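Local coordinates for protein FkbI (Streptomyces hygroscopicus, PDB 1R2J) that binds FAD and probably acts as an acyl-ACP dehydrogenase in making the methoxymalonyl extender unit of the polyketide FK520, at residues I301-H305 with C353-L357. Residues are numbered along the deposited sequence; the frame is centred on the assembly and turned at random.
Sequences ILAKH and CRVML
The helical segments 301-305 and 353-357, which carry Ile-301 and His-305 against Cys-353 and Leu-357, run roughly antiparallel, 150° between their N-to-C directions, with their axes 10.1 Å apart. The backbones draw nearest where the CA atoms of His-305 and Cys-353 lie 6.2 Å apart, a spacing suited to the small cysteine. The CG of His-305 stands anti to the backbone N (chi1 -178°), which carries the imidazole across the interface; its ND1 comes to 3.4 Å from Cys-353 CB, oblique to the ring, and its CD2 meets Leu-357 CD1. Further out, the ring presents its CE1–NE2 edge to a face of the Arg-354 guanidinium, the two planes 80° apart, with CE1 3.3 Å from NH1. That NH1 is also salt-bridged to Glu-309, one turn beyond His-305, which helps fix the guanidinium where the ring meets it. Cutting the His-305 side chain back to an alanine is likely to leave a gap between the helices beside Cys-353 CB and Leu-357 CD1, and the guanidinium face without its ring. Both segments belong to the all-helical C-terminal domain of the acyl-CoA dehydrogenase fold, joining helix 297-322 to the terminal helix 350-361, whose Glu-351 binds FAD. Branched Ile-301 offers two contact points: CG2 touches Leu-357 CG and Cys-353 SG, while CD1 meets SD of the unbranched, flexible Met-356 at 4.0 Å. The side chains of Leu-357 and Ile-301 lie alongside each other, pointing opposite ways. Lys-304 is buried, but its NZ hydrogen-bonds to the O atoms of Met-343 and Gly-348, which the chain reaches as CD passes Cys-353 SG.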
ATOM      1  N   ILE A 301      -4.477   8.009  10.290  1.00 17.84           N
ATOM      2  CA  ILE A 301      -5.627   8.206   9.403  1.00 17.85           C
ATOM      3  C   ILE A 301      -5.455   9.589   8.763  1.00 18.47           C
ATOM      4  O   ILE A 301      -5.667   9.783   7.562  1.00 17.09           O
ATOM      5  CB  ILE A 301      -6.961   8.191  10.193  1.00 18.78           C
ATOM      6  CG1 ILE A 301      -7.265   6.771  10.702  1.00 18.66           C
ATOM      7  CG2 ILE A 301      -8.092   8.692   9.307  1.00 19.27           C
ATOM      8  CD1 ILE A 301      -8.352   6.724  11.783  1.00 17.14           C
ATOM      9  N   LEU A 302      -5.060  10.545   9.595  1.00 16.49           N
ATOM     10  CA  LEU A 302      -4.846  11.911   9.154  1.00 17.28           C
ATOM     11  C   LEU A 302      -3.778  11.985   8.062  1.00 17.90           C
ATOM     12  O   LEU A 302      -3.974  12.640   7.037  1.00 15.93           O
ATOM     13  CB  LEU A 302      -4.432  12.770  10.348  1.00 19.46           C
ATOM     14  CG  LEU A 302      -4.040  14.214  10.050  1.00 21.56           C
ATOM     15  CD1 LEU A 302      -5.238  14.971   9.557  1.00 21.01           C
ATOM     16  CD2 LEU A 302      -3.491  14.852  11.312  1.00 26.32           C
ATOM     17  N   ALA A 303      -2.659  11.295   8.274  1.00 16.61           N
ATOM     18  CA  ALA A 303      -1.565  11.301   7.303  1.00 16.97           C
ATOM     19  C   ALA A 303      -1.970  10.716   5.959  1.00 17.70           C
ATOM     20  O   ALA A 303      -1.671  11.281   4.905  1.00 17.96           O
ATOM     21  CB  ALA A 303      -0.375  10.541   7.855  1.00 15.67           C
ATOM     22  N   LYS A 304      -2.640   9.574   5.994  1.00 16.38           N
ATOM     23  CA  LYS A 304      -3.066   8.938   4.767  1.00 16.60           C
ATOM     24  C   LYS A 304      -4.033   9.855   4.028  1.00 16.36           C
ATOM     25  O   LYS A 304      -3.885  10.090   2.831  1.00 16.54           O
ATOM     26  CB  LYS A 304      -3.733   7.585   5.069  1.00 17.80           C
ATOM     27  CG  LYS A 304      -4.178   6.820   3.836  1.00 18.89           C
ATOM     28  CD  LYS A 304      -5.599   7.173   3.424  1.00 19.55           C
ATOM     29  CE  LYS A 304      -5.868   6.765   1.977  1.00 19.83           C
ATOM     30  NZ  LYS A 304      -7.113   7.395   1.439  1.00 17.70           N
ATOM     31  N   HIS A 305      -5.008  10.380   4.759  1.00 15.79           N
ATOM     32  CA  HIS A 305      -6.027  11.258   4.189  1.00 17.40           C
ATOM     33  C   HIS A 305      -5.449  12.488   3.483  1.00 17.38           C
ATOM     34  O   HIS A 305      -5.708  12.717   2.296  1.00 17.39           O
ATOM     35  CB  HIS A 305      -7.006  11.690   5.290  1.00 15.70           C
ATOM     36  CG  HIS A 305      -8.118  12.566   4.803  1.00 18.46           C
ATOM     37  ND1 HIS A 305      -8.986  12.182   3.801  1.00 20.07           N
ATOM     38  CD2 HIS A 305      -8.521  13.797   5.199  1.00 18.22           C
ATOM     39  CE1 HIS A 305      -9.875  13.140   3.602  1.00 18.88           C
ATOM     40  NE2 HIS A 305      -9.615  14.131   4.437  1.00 18.41           N
ATOM     41  N   CYS A 353     -12.355   8.633   5.894  1.00 19.53           N
ATOM     42  CA  CYS A 353     -11.364   9.321   6.716  1.00 19.40           C
ATOM     43  C   CYS A 353     -12.003  10.539   7.368  1.00 18.94           C
ATOM     44  O   CYS A 353     -11.707  10.869   8.519  1.00 20.38           O
ATOM     45  CB  CYS A 353     -10.155   9.749   5.878  1.00 18.69           C
ATOM     46  SG  CYS A 353      -9.084   8.369   5.414  1.00 19.40           S
ATOM     47  N   ARG A 354     -12.885  11.206   6.633  1.00 18.32           N
ATOM     48  CA  ARG A 354     -13.559  12.368   7.179  1.00 17.06           C
ATOM     49  C   ARG A 354     -14.499  11.932   8.301  1.00 17.13           C
ATOM     50  O   ARG A 354     -14.550  12.577   9.346  1.00 17.15           O
ATOM     51  CB  ARG A 354     -14.324  13.134   6.085  1.00 16.75           C
ATOM     52  CG  ARG A 354     -13.403  13.966   5.187  1.00 18.16           C
ATOM     53  CD  ARG A 354     -14.147  14.951   4.295  1.00 19.40           C
ATOM     54  NE  ARG A 354     -13.240  16.001   3.849  1.00 20.82           N
ATOM     55  CZ  ARG A 354     -12.379  15.889   2.840  1.00 22.01           C
ATOM     56  NH1 ARG A 354     -12.303  14.768   2.131  1.00 19.84           N
ATOM     57  NH2 ARG A 354     -11.558  16.891   2.570  1.00 20.87           N
ATOM     58  N   VAL A 355     -15.230  10.837   8.115  1.00 18.23           N
ATOM     59  CA  VAL A 355     -16.129  10.414   9.191  1.00 20.65           C
ATOM     60  C   VAL A 355     -15.324  10.007  10.422  1.00 19.50           C
ATOM     61  O   VAL A 355     -15.715  10.315  11.547  1.00 19.49           O
ATOM     62  CB  VAL A 355     -17.065   9.231   8.786  1.00 22.20           C
ATOM     63  CG1 VAL A 355     -17.733   9.512   7.449  1.00 21.66           C
ATOM     64  CG2 VAL A 355     -16.301   7.933   8.758  1.00 26.68           C
ATOM     65  N   MET A 356     -14.194   9.330  10.221  1.00 18.02           N
ATOM     66  CA  MET A 356     -13.394   8.908  11.368  1.00 18.86           C
ATOM     67  C   MET A 356     -12.722  10.080  12.076  1.00 18.58           C
ATOM     68  O   MET A 356     -12.716  10.141  13.307  1.00 18.89           O
ATOM     69  CB  MET A 356     -12.347   7.872  10.949  1.00 21.05           C
ATOM     70  CG  MET A 356     -12.954   6.571  10.430  1.00 24.39           C
ATOM     71  SD  MET A 356     -11.724   5.272  10.164  1.00 27.64           S
ATOM     72  CE  MET A 356     -11.130   5.680   8.531  1.00 27.08           C
ATOM     73  N   LEU A 357     -12.160  11.010  11.311  1.00 15.08           N
ATOM     74  CA  LEU A 357     -11.511  12.166  11.922  1.00 16.37           C
ATOM     75  C   LEU A 357     -12.550  13.063  12.588  1.00 15.96           C
ATOM     76  O   LEU A 357     -12.260  13.728  13.577  1.00 17.22           O
ATOM     77  CB  LEU A 357     -10.732  12.959  10.878  1.00 14.53           C
ATOM     78  CG  LEU A 357      -9.495  12.244  10.326  1.00 14.55           C
ATOM     79  CD1 LEU A 357      -8.994  12.998   9.112  1.00 15.65           C
ATOM     80  CD2 LEU A 357      -8.417  12.137  11.395  1.00 13.62           C
TER